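Local atomic coordinates of cytochrome C554 (Nitrosomonas europaea, PDB entry 1FT5), a protein that accepts electrons directly from hydroxylamine oxidoreductase during ammonia oxidation, carrying them on four covalently bound hemes. Residues K10-H15 against V86-C91; E132-C137 against F166-M171; E170-V175 against P192-H197. One frame throughout, in Å; residues are numbered along the deposited sequence.

From the N terminus, the first of the three is contact 1, where helix 9-14 meets helix 88-92 and a loop of 70 residues is closed between the attachment sites of hemes 1 and 3. Contact 2 follows in series, closing 28 residues and setting helix 131-138, which carries heme 4, against helix 168-171 and the loop leading into it. Contact 3 starts on helix 168-171, sharing Glu170 and Met171 with contact 2, and closes a 16-residue loop beside heme 3. No pair nests or crosses. Contacts 1 and 2 pack where Ser90 O lies 3.3 Å from Arg133 CD; contacts 2 and 3 are joined by the salt bridge of Asp169 OD1 and Lys195 NZ, 2.7 Å.

Contact 1 of 3, residues K10-H15 against V86-C91; sequences KCSSCH and VGCESC. With HEM (protoporphyrin IX containing Fe), chain E; PO4 (phosphate ion), chain C.
Cys11 and Cys88, the first cysteines of two c-type CXXCH heme-binding motifs, face each other, the sulfur of Cys88 resting against the other's methylene, with 3.8 Å between Cys88 SG and Cys11 CB. Each sulfur is committed to a different porphyrin: Cys11 SG is joined to CAB of heme 1 at 1.8 Å, while Cys88 SG and Cys91 SG hold heme 3. The close part of the contact lies beside heme 1, where Cys88 CB rests 3.8 Å from methyl CMB, so the wall of one heme site borders the other. Both first cysteines have SG anti to the carbonyl carbon (chi1 -42° in each), which brings the sulfurs off the helices toward their porphyrins. Cys14 SG makes the second thioether of heme 1, and His15 NE2 binds its iron at 1.9 Å, with His102 ND1 as the other axial ligand. One face of the His15 imidazole has CB of Cys14 near its rim.

Away from heme 1, toward the partly exposed Ser12, the contact thins out. Ser12 approaches Cys88 SG only with its hydroxyl OG, at 4.2 Å. That OG is also hydrogen-bonded to Arg8 O, and it donates to a phosphate ion, probably carried in from the crystallisation medium, which Arg8 NE binds as well; Ser12 OG stands 2.5 Å from phosphate O3.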
# COMPACT_ATOMS: atom_id res chain seq x y z
N LYS A 10 12.15 -6.14 3.70
CA LYS A 10 13.31 -5.26 3.50
C LYS A 10 12.88 -3.80 3.56
O LYS A 10 13.62 -2.95 4.08
CB LYS A 10 14.06 -5.59 2.20
CG LYS A 10 14.80 -6.96 2.28
CD LYS A 10 14.93 -7.65 0.94
CE LYS A 10 14.83 -9.18 1.12
NZ LYS A 10 13.40 -9.65 1.03
N CYS A 11 11.70 -3.47 3.03
CA CYS A 11 11.31 -2.08 3.17
C CYS A 11 11.27 -1.66 4.63
O CYS A 11 11.69 -0.54 4.97
CB CYS A 11 9.88 -1.83 2.60
SG CYS A 11 9.46 -2.66 1.04
N SER A 12 10.71 -2.50 5.49
CA SER A 12 10.53 -2.13 6.87
C SER A 12 11.84 -2.04 7.63
O SER A 12 11.93 -1.28 8.58
CB SER A 12 9.61 -3.14 7.55
OG SER A 12 8.29 -3.08 6.91
N SER A 13 12.82 -2.81 7.17
CA SER A 13 14.11 -2.78 7.88
C SER A 13 14.85 -1.47 7.63
O SER A 13 15.56 -0.99 8.54
CB SER A 13 14.95 -3.99 7.48
OG SER A 13 15.46 -3.82 6.18
N CYS A 14 14.70 -0.89 6.45
CA CYS A 14 15.34 0.40 6.15
C CYS A 14 14.48 1.57 6.51
O CYS A 14 15.00 2.69 6.58
CB CYS A 14 15.68 0.55 4.69
SG CYS A 14 17.12 -0.51 4.28
N HIS A 15 13.17 1.35 6.69
CA HIS A 15 12.25 2.43 6.95
C HIS A 15 11.46 2.11 8.17
O HIS A 15 10.22 1.95 8.12
CB HIS A 15 11.34 2.59 5.73
CG HIS A 15 12.08 3.01 4.50
ND1 HIS A 15 12.73 4.23 4.39
CD2 HIS A 15 12.23 2.42 3.28
CE1 HIS A 15 13.18 4.34 3.14
NE2 HIS A 15 12.93 3.26 2.37
N VAL A 86 -2.37 -5.05 3.70
CA VAL A 86 -2.06 -4.17 2.58
C VAL A 86 -0.83 -3.44 3.06
O VAL A 86 -0.90 -2.55 3.88
CB VAL A 86 -3.22 -3.19 2.35
CG1 VAL A 86 -2.89 -2.26 1.25
CG2 VAL A 86 -4.47 -4.00 1.89
N GLY A 87 0.28 -3.86 2.47
CA GLY A 87 1.60 -3.38 2.87
C GLY A 87 2.26 -2.42 1.93
O GLY A 87 1.68 -1.84 1.02
N CYS A 88 3.59 -2.31 2.15
CA CYS A 88 4.32 -1.24 1.45
C CYS A 88 4.20 -1.23 -0.04
O CYS A 88 4.05 -0.23 -0.69
CB CYS A 88 5.83 -1.38 1.85
SG CYS A 88 6.16 -1.71 3.56
N GLU A 89 4.36 -2.41 -0.67
CA GLU A 89 4.36 -2.49 -2.10
C GLU A 89 2.95 -2.30 -2.70
O GLU A 89 2.85 -1.99 -3.85
CB GLU A 89 4.88 -3.85 -2.51
CG GLU A 89 6.40 -4.07 -2.20
CD GLU A 89 6.77 -5.54 -2.34
OE1 GLU A 89 6.20 -6.36 -1.63
OE2 GLU A 89 7.60 -5.86 -3.23
N SER A 90 1.92 -2.54 -1.89
CA SER A 90 0.58 -2.29 -2.44
C SER A 90 0.40 -0.83 -2.82
O SER A 90 -0.40 -0.53 -3.71
CB SER A 90 -0.54 -2.71 -1.46
OG SER A 90 -0.68 -4.11 -1.46
N CYS A 91 1.13 0.09 -2.17
CA CYS A 91 1.06 1.50 -2.58
C CYS A 91 2.27 1.96 -3.38
O CYS A 91 2.16 2.65 -4.40
CB CYS A 91 0.89 2.42 -1.34
SG CYS A 91 -0.72 2.11 -0.55
CHA HEM E . 13.54 6.34 -0.04
CHB HEM E . 9.96 3.09 -0.14
CHC HEM E . 13.23 -0.46 0.57
CHD HEM E . 16.57 2.96 1.67
C1A HEM E . 12.28 5.75 -0.18
C2A HEM E . 11.08 6.48 -0.54
C3A HEM E . 10.06 5.55 -0.50
C4A HEM E . 10.66 4.30 -0.19
CMA HEM E . 8.56 5.75 -0.78
CAA HEM E . 10.98 7.94 -0.89
CBA HEM E . 11.31 8.18 -2.37
CGA HEM E . 11.05 9.59 -2.84
O1A HEM E . 11.89 10.50 -2.46
O2A HEM E . 10.07 9.85 -3.59
C1B HEM E . 10.56 1.85 0.05
C2B HEM E . 9.88 0.62 -0.09
C3B HEM E . 10.80 -0.40 0.00
C4B HEM E . 12.07 0.24 0.25
CMB HEM E . 8.35 0.45 -0.32
CAB HEM E . 10.57 -1.94 -0.11
CBB HEM E . 10.30 -2.43 -1.54
C1C HEM E . 14.39 0.18 0.99
C2C HEM E . 15.55 -0.54 1.51
C3C HEM E . 16.42 0.43 1.90
C4C HEM E . 15.89 1.70 1.56
CMC HEM E . 15.70 -2.08 1.65
CAC HEM E . 17.74 0.22 2.68
CBC HEM E . 18.87 -0.58 2.10
C1D HEM E . 16.03 4.16 1.22
C2D HEM E . 16.73 5.40 1.21
C3D HEM E . 15.90 6.32 0.70
C4D HEM E . 14.67 5.66 0.39
CMD HEM E . 18.21 5.58 1.71
CAD HEM E . 16.20 7.79 0.66
CBD HEM E . 15.87 8.51 1.94
CGD HEM E . 16.08 10.03 2.00
O1D HEM E . 16.28 10.47 3.16
O2D HEM E . 15.98 10.71 0.98
NA HEM E . 12.02 4.41 0.04
NB HEM E . 11.93 1.64 0.27
NC HEM E . 14.59 1.57 1.02
ND HEM E . 14.76 4.36 0.68
FE HEM E . 13.35 3.01 0.49
P PO4 C . 6.86 -5.30 9.23
O1 PO4 C . 5.75 -6.27 9.68
O2 PO4 C . 8.17 -6.13 9.02
O3 PO4 C . 6.50 -4.57 7.92
O4 PO4 C . 7.05 -4.22 10.32

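Contact 2 of 3, residues E132-C137 against F166-M171. With HEM (protoporphyrin IX containing Fe), chain H.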
# COMPACT_ATOMS: atom_id res chain seq x y z
N GLU A 132 -4.10 4.97 -9.24
CA GLU A 132 -4.61 3.73 -9.84
C GLU A 132 -4.56 2.59 -8.84
O GLU A 132 -5.51 1.81 -8.74
CB GLU A 132 -3.78 3.37 -11.09
CG GLU A 132 -4.51 2.51 -12.12
CD GLU A 132 -5.82 3.14 -12.69
OE1 GLU A 132 -5.99 4.40 -12.71
OE2 GLU A 132 -6.69 2.35 -13.12
N ARG A 133 -3.45 2.46 -8.10
CA ARG A 133 -3.38 1.39 -7.12
C ARG A 133 -4.44 1.49 -6.03
O ARG A 133 -5.07 0.48 -5.68
CB ARG A 133 -1.97 1.29 -6.45
CG ARG A 133 -0.97 0.67 -7.39
CD ARG A 133 0.46 0.55 -6.72
NE ARG A 133 1.40 0.31 -7.78
CZ ARG A 133 1.60 -0.89 -8.30
NH1 ARG A 133 0.89 -1.90 -7.78
NH2 ARG A 133 2.41 -1.05 -9.36
N CYS A 134 -4.68 2.69 -5.50
CA CYS A 134 -5.67 2.79 -4.45
C CYS A 134 -7.05 2.45 -5.01
O CYS A 134 -7.83 1.75 -4.36
CB CYS A 134 -5.86 4.19 -3.84
SG CYS A 134 -4.35 5.17 -3.46
N SER A 135 -7.24 2.90 -6.25
CA SER A 135 -8.55 2.71 -6.93
C SER A 135 -8.85 1.28 -7.21
O SER A 135 -10.04 0.88 -7.14
CB SER A 135 -8.55 3.47 -8.24
OG SER A 135 -8.40 4.88 -7.98
N ALA A 136 -7.84 0.49 -7.56
CA ALA A 136 -8.07 -0.93 -7.85
C ALA A 136 -8.66 -1.72 -6.68
O ALA A 136 -9.26 -2.78 -6.86
CB ALA A 136 -6.76 -1.55 -8.32
N CYS A 137 -8.46 -1.20 -5.45
CA CYS A 137 -9.07 -1.83 -4.29
C CYS A 137 -10.34 -1.02 -3.86
O CYS A 137 -11.41 -1.61 -3.65
CB CYS A 137 -8.15 -1.86 -3.11
SG CYS A 137 -6.71 -2.90 -3.50
N PHE A 166 -14.95 7.03 -1.75
CA PHE A 166 -13.52 7.19 -1.83
C PHE A 166 -13.11 8.29 -2.74
O PHE A 166 -13.41 8.26 -3.92
CB PHE A 166 -12.85 5.88 -2.32
CG PHE A 166 -11.33 5.97 -2.37
CD1 PHE A 166 -10.59 5.75 -1.21
CD2 PHE A 166 -10.69 6.25 -3.57
CE1 PHE A 166 -9.19 5.80 -1.24
CE2 PHE A 166 -9.25 6.31 -3.60
CZ PHE A 166 -8.54 6.07 -2.42
N LYS A 167 -12.36 9.24 -2.19
CA LYS A 167 -11.91 10.36 -3.01
C LYS A 167 -10.39 10.40 -2.79
O LYS A 167 -9.92 10.74 -1.70
CB LYS A 167 -12.52 11.66 -2.49
CG LYS A 167 -14.03 11.57 -2.44
CD LYS A 167 -14.57 11.86 -3.81
CE LYS A 167 -16.02 11.38 -3.95
NZ LYS A 167 -16.73 12.17 -5.01
N PHE A 168 -9.65 10.03 -3.82
CA PHE A 168 -8.21 9.95 -3.66
C PHE A 168 -7.55 11.19 -3.07
O PHE A 168 -6.76 11.08 -2.13
CB PHE A 168 -7.55 9.65 -5.00
CG PHE A 168 -6.05 9.65 -4.92
CD1 PHE A 168 -5.36 8.60 -4.35
CD2 PHE A 168 -5.33 10.73 -5.46
CE1 PHE A 168 -3.96 8.60 -4.31
CE2 PHE A 168 -3.96 10.72 -5.44
CZ PHE A 168 -3.25 9.66 -4.86
N ASP A 169 -7.88 12.35 -3.61
CA ASP A 169 -7.17 13.54 -3.16
C ASP A 169 -7.38 13.83 -1.69
O ASP A 169 -6.57 14.53 -1.07
CB ASP A 169 -7.61 14.76 -3.99
CG ASP A 169 -7.03 14.77 -5.40
OD1 ASP A 169 -6.19 13.93 -5.82
OD2 ASP A 169 -7.43 15.67 -6.16
N GLU A 170 -8.49 13.35 -1.13
CA GLU A 170 -8.75 13.52 0.29
C GLU A 170 -8.13 12.43 1.12
O GLU A 170 -7.44 12.67 2.09
CB GLU A 170 -10.27 13.52 0.56
CG GLU A 170 -11.00 14.33 -0.46
CD GLU A 170 -11.31 15.71 0.01
OE1 GLU A 170 -12.44 16.18 -0.32
OE2 GLU A 170 -10.43 16.31 0.70
N MET A 171 -8.37 11.19 0.71
CA MET A 171 -7.92 10.12 1.53
C MET A 171 -6.43 9.86 1.53
O MET A 171 -5.95 9.30 2.48
CB MET A 171 -8.74 8.88 1.20
CG MET A 171 -9.77 8.73 2.34
SD MET A 171 -11.28 8.08 1.81
CE MET A 171 -12.50 8.88 2.97
CHA HEM H . -8.73 0.98 4.25
CHB HEM H . -7.04 4.82 1.83
CHC HEM H . -4.64 1.74 -1.10
CHD HEM H . -7.37 -1.90 0.67
C1A HEM H . -8.40 2.28 3.89
C2A HEM H . -8.84 3.45 4.61
C3A HEM H . -8.41 4.52 3.89
C4A HEM H . -7.67 4.01 2.77
CMA HEM H . -8.67 6.03 4.18
CAA HEM H . -9.63 3.50 5.83
CBA HEM H . -8.77 3.47 7.05
CGA HEM H . -9.49 3.46 8.39
O1A HEM H . -10.77 3.40 8.42
O2A HEM H . -8.80 3.47 9.40
C1B HEM H . -6.26 4.31 0.77
C2B HEM H . -5.47 5.10 -0.13
C3B HEM H . -4.69 4.23 -0.89
C4B HEM H . -5.08 2.88 -0.45
CMB HEM H . -5.51 6.66 -0.21
CAB HEM H . -3.68 4.53 -1.97
CBB HEM H . -2.64 5.56 -1.55
C1C HEM H . -5.22 0.50 -0.87
C2C HEM H . -4.88 -0.61 -1.69
C3C HEM H . -5.72 -1.63 -1.27
C4C HEM H . -6.48 -1.13 -0.14
CMC HEM H . -3.86 -0.61 -2.82
CAC HEM H . -5.90 -3.08 -1.84
CBC HEM H . -4.59 -3.94 -1.97
C1D HEM H . -7.97 -1.40 1.85
C2D HEM H . -8.67 -2.20 2.77
C3D HEM H . -8.98 -1.43 3.81
C4D HEM H . -8.49 -0.13 3.49
CMD HEM H . -9.00 -3.70 2.59
CAD HEM H . -9.66 -1.95 5.07
CBD HEM H . -8.81 -2.79 6.03
CGD HEM H . -9.63 -3.41 7.07
O1D HEM H . -10.15 -2.71 7.93
O2D HEM H . -9.76 -4.63 7.02
NA HEM H . -7.70 2.64 2.78
NB HEM H . -6.06 2.92 0.59
NC HEM H . -6.18 0.20 0.09
ND HEM H . -7.87 -0.12 2.28
FE HEM H . -6.94 1.42 1.45
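The rings of Phe166 and Phe168 both reach Cys134, each in its own way. Phe166 stacks its ring with the imidazole of His138, presents its edge to the heme 4 porphyrin, with meso carbon CHB in the ring plane, and brings CZ obliquely to within 3.6 Å of Cys134 CB. Phe168 meets the sulfur edge-on: Cys134 SG is 3.6 Å from CE1 and lies 80° off the ring normal, a sulfur-aromatic contact along the rim of the ring, and vinyl-derived carbon CBB of the heme sits at the same ring's edge. Both phenylalanines have CG anti to the backbone N (chi1 -178° and 176°), which sends one ring from the loop just before helix 168-171 and the other from its first residue toward the cysteine.

Cys134 and Cys137 are the two cysteines of a CXXCH motif, completed by His138, an axial ligand of the heme 4 iron; their sulfurs form thioethers to CAB, at 1.8 Å, and to CAC. With an alanine here in place of Phe166, the His138 imidazole would probably lose its stacking partner and be freer to turn, and a gap would open beside Cys134 CB, over the CHB corner of the porphyrin. Further along the segment, Met171 lays its CG 3.4 Å from heme methyl CMA, while Phe166 CZ approaches the adjoining methyl CMB at 3.8 Å.

Contact 3 of 3, residues E170-V175 against P192-H197; sequences EMVKEV and PKFKFH. With HEM (protoporphyrin IX containing Fe), chain G.
Lys173 and Phe196 supply the cation-pi part of the contact. The extended lysine side chain and that of Phe196 cross at about a right angle, with CE centred over one face, 3.4 Å from the ring centroid and 5° off its normal, a CH-pi contact. NZ is salt-bridged to Glu199 and, as a second, weaker interaction, lies over the same face, 4.2 Å from that centroid. Lys195 CG lies over the opposite face, leaving the ring sandwiched between two aliphatic lysine stems.

The apolar part belongs to Val172, whose two methyls divide the work. With chi1 76°, CG1 sits between N and the carbonyl carbon and lies in the plane of the Phe196 ring at its edge, 3.7 Å from CE1; CG2, anti to N, comes obliquely to Phe194 CZ at 3.8 Å while touching methyl CMD of heme 3 at 3.6 Å. Phe194 and Phe196 are brought to one side by a type I turn ending at His197.

One hydrogen bond ties this turn to the cofactor: His197 ND1 donates to propionate oxygen O1D of heme 3, in the imidazole plane, over 2.9 Å and nearly straight at 167°. Such a donor probably offsets part of the propionate's negative charge, while the lysine charge is shared between carboxylate and ring at the solvent-facing side of an otherwise apolar join.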
# COMPACT_ATOMS: atom_id res chain seq x y z
N GLU A 170 -8.49 13.35 -1.13
CA GLU A 170 -8.75 13.52 0.29
C GLU A 170 -8.13 12.43 1.12
O GLU A 170 -7.44 12.67 2.09
CB GLU A 170 -10.27 13.52 0.56
CG GLU A 170 -11.00 14.33 -0.46
CD GLU A 170 -11.31 15.71 0.01
OE1 GLU A 170 -12.44 16.18 -0.32
OE2 GLU A 170 -10.43 16.31 0.70
N MET A 171 -8.37 11.19 0.71
CA MET A 171 -7.92 10.12 1.53
C MET A 171 -6.43 9.86 1.53
O MET A 171 -5.95 9.30 2.48
CB MET A 171 -8.74 8.88 1.20
CG MET A 171 -9.77 8.73 2.34
SD MET A 171 -11.28 8.08 1.81
CE MET A 171 -12.50 8.88 2.97
N VAL A 172 -5.74 10.29 0.48
CA VAL A 172 -4.27 10.10 0.50
C VAL A 172 -3.63 11.04 1.50
O VAL A 172 -2.46 10.86 1.85
CB VAL A 172 -3.69 10.28 -0.92
CG1 VAL A 172 -3.61 11.80 -1.35
CG2 VAL A 172 -2.24 9.66 -0.97
N LYS A 173 -4.43 11.98 2.02
CA LYS A 173 -3.90 12.91 3.02
C LYS A 173 -4.32 12.52 4.40
O LYS A 173 -4.18 13.30 5.32
CB LYS A 173 -4.34 14.37 2.72
CG LYS A 173 -3.89 14.92 1.42
CD LYS A 173 -3.99 16.49 1.38
CE LYS A 173 -3.42 17.05 0.08
NZ LYS A 173 -3.42 18.54 0.20
N GLU A 174 -4.82 11.31 4.58
CA GLU A 174 -5.19 10.81 5.91
C GLU A 174 -4.00 10.01 6.41
O GLU A 174 -3.82 8.84 6.00
CB GLU A 174 -6.42 9.90 5.75
CG GLU A 174 -7.10 9.50 7.04
CD GLU A 174 -8.00 10.63 7.61
OE1 GLU A 174 -8.80 11.31 6.86
OE2 GLU A 174 -7.89 10.77 8.79
N VAL A 175 -3.18 10.60 7.28
CA VAL A 175 -1.97 9.87 7.75
C VAL A 175 -2.32 8.65 8.53
O VAL A 175 -1.59 7.65 8.48
CB VAL A 175 -1.03 10.74 8.60
CG1 VAL A 175 -0.42 11.81 7.72
CG2 VAL A 175 -1.79 11.33 9.79
N PRO A 192 9.33 11.31 -11.98
CA PRO A 192 7.99 11.62 -11.45
C PRO A 192 8.00 11.75 -9.94
O PRO A 192 8.51 10.92 -9.21
CB PRO A 192 7.13 10.45 -11.94
CG PRO A 192 8.06 9.33 -11.97
CD PRO A 192 9.44 9.90 -12.35
N LYS A 193 7.38 12.84 -9.49
CA LYS A 193 7.31 13.18 -8.08
C LYS A 193 5.83 13.28 -7.69
O LYS A 193 5.05 13.89 -8.39
CB LYS A 193 7.99 14.53 -7.83
CG LYS A 193 8.19 14.83 -6.37
CD LYS A 193 9.21 15.95 -6.23
CE LYS A 193 8.53 17.22 -6.00
NZ LYS A 193 9.52 18.23 -5.45
N PHE A 194 5.50 12.65 -6.59
CA PHE A 194 4.10 12.68 -6.11
C PHE A 194 3.67 14.13 -5.90
O PHE A 194 4.41 14.92 -5.29
CB PHE A 194 3.99 11.92 -4.79
CG PHE A 194 2.58 11.88 -4.24
CD1 PHE A 194 2.37 12.07 -2.86
CD2 PHE A 194 1.51 11.65 -5.08
CE1 PHE A 194 1.03 12.02 -2.31
CE2 PHE A 194 0.18 11.59 -4.55
CZ PHE A 194 -0.02 11.78 -3.19
N LYS A 195 2.49 14.47 -6.41
CA LYS A 195 1.94 15.82 -6.32
C LYS A 195 1.88 16.43 -4.96
O LYS A 195 1.88 17.68 -4.84
CB LYS A 195 0.56 15.92 -7.00
CG LYS A 195 -0.55 15.06 -6.34
CD LYS A 195 -1.77 15.11 -7.25
CE LYS A 195 -3.05 14.59 -6.54
NZ LYS A 195 -4.23 14.66 -7.49
N PHE A 196 1.81 15.61 -3.92
CA PHE A 196 1.76 16.15 -2.56
C PHE A 196 3.04 15.92 -1.79
O PHE A 196 3.11 16.10 -0.59
CB PHE A 196 0.60 15.56 -1.73
CG PHE A 196 -0.76 15.82 -2.32
CD1 PHE A 196 -1.72 14.83 -2.34
CD2 PHE A 196 -1.08 17.07 -2.86
CE1 PHE A 196 -2.99 15.07 -2.88
CE2 PHE A 196 -2.38 17.32 -3.42
CZ PHE A 196 -3.34 16.28 -3.42
N HIS A 197 4.09 15.46 -2.48
CA HIS A 197 5.36 15.19 -1.78
C HIS A 197 5.95 16.41 -0.99
O HIS A 197 6.31 16.27 0.17
CB HIS A 197 6.41 14.75 -2.85
CG HIS A 197 7.76 14.45 -2.26
ND1 HIS A 197 8.12 13.21 -1.79
CD2 HIS A 197 8.84 15.25 -2.06
CE1 HIS A 197 9.36 13.25 -1.33
NE2 HIS A 197 9.82 14.48 -1.48
CHA HEM G . 5.66 7.89 1.60
CHB HEM G . 7.77 3.84 3.32
CHC HEM G . 3.40 1.64 3.24
CHD HEM G . 1.52 5.47 0.94
C1A HEM G . 6.59 6.97 2.11
C2A HEM G . 7.97 7.27 2.35
C3A HEM G . 8.56 6.15 2.80
C4A HEM G . 7.56 5.13 2.87
CMA HEM G . 10.03 5.94 3.18
CAA HEM G . 8.66 8.65 2.11
CBA HEM G . 8.82 9.45 3.47
CGA HEM G . 7.48 9.61 4.24
O1A HEM G . 6.57 10.16 3.66
O2A HEM G . 7.40 9.16 5.38
C1B HEM G . 6.74 2.86 3.43
C2B HEM G . 6.95 1.55 3.98
C3B HEM G . 5.71 0.93 4.01
C4B HEM G . 4.79 1.91 3.46
CMB HEM G . 8.30 1.00 4.46
CAB HEM G . 5.29 -0.42 4.49
CBB HEM G . 5.58 -0.62 6.00
C1C HEM G . 2.55 2.52 2.59
C2C HEM G . 1.21 2.18 2.26
C3C HEM G . 0.71 3.18 1.58
C4C HEM G . 1.69 4.22 1.51
CMC HEM G . 0.49 0.86 2.61
CAC HEM G . -0.70 3.24 0.91
CBC HEM G . -1.92 2.91 1.74
C1D HEM G . 2.48 6.50 0.95
C2D HEM G . 2.28 7.81 0.38
C3D HEM G . 3.45 8.50 0.62
C4D HEM G . 4.33 7.58 1.30
CMD HEM G . 1.05 8.28 -0.38
CAD HEM G . 3.83 9.89 0.11
CBD HEM G . 4.75 9.80 -1.06
CGD HEM G . 5.63 11.04 -1.31
O1D HEM G . 6.44 10.95 -2.24
O2D HEM G . 5.48 12.01 -0.57
NA HEM G . 6.34 5.66 2.44
NB HEM G . 5.40 3.09 3.09
NC HEM G . 2.84 3.77 2.14
ND HEM G . 3.76 6.34 1.53
FE HEM G . 4.58 4.73 2.33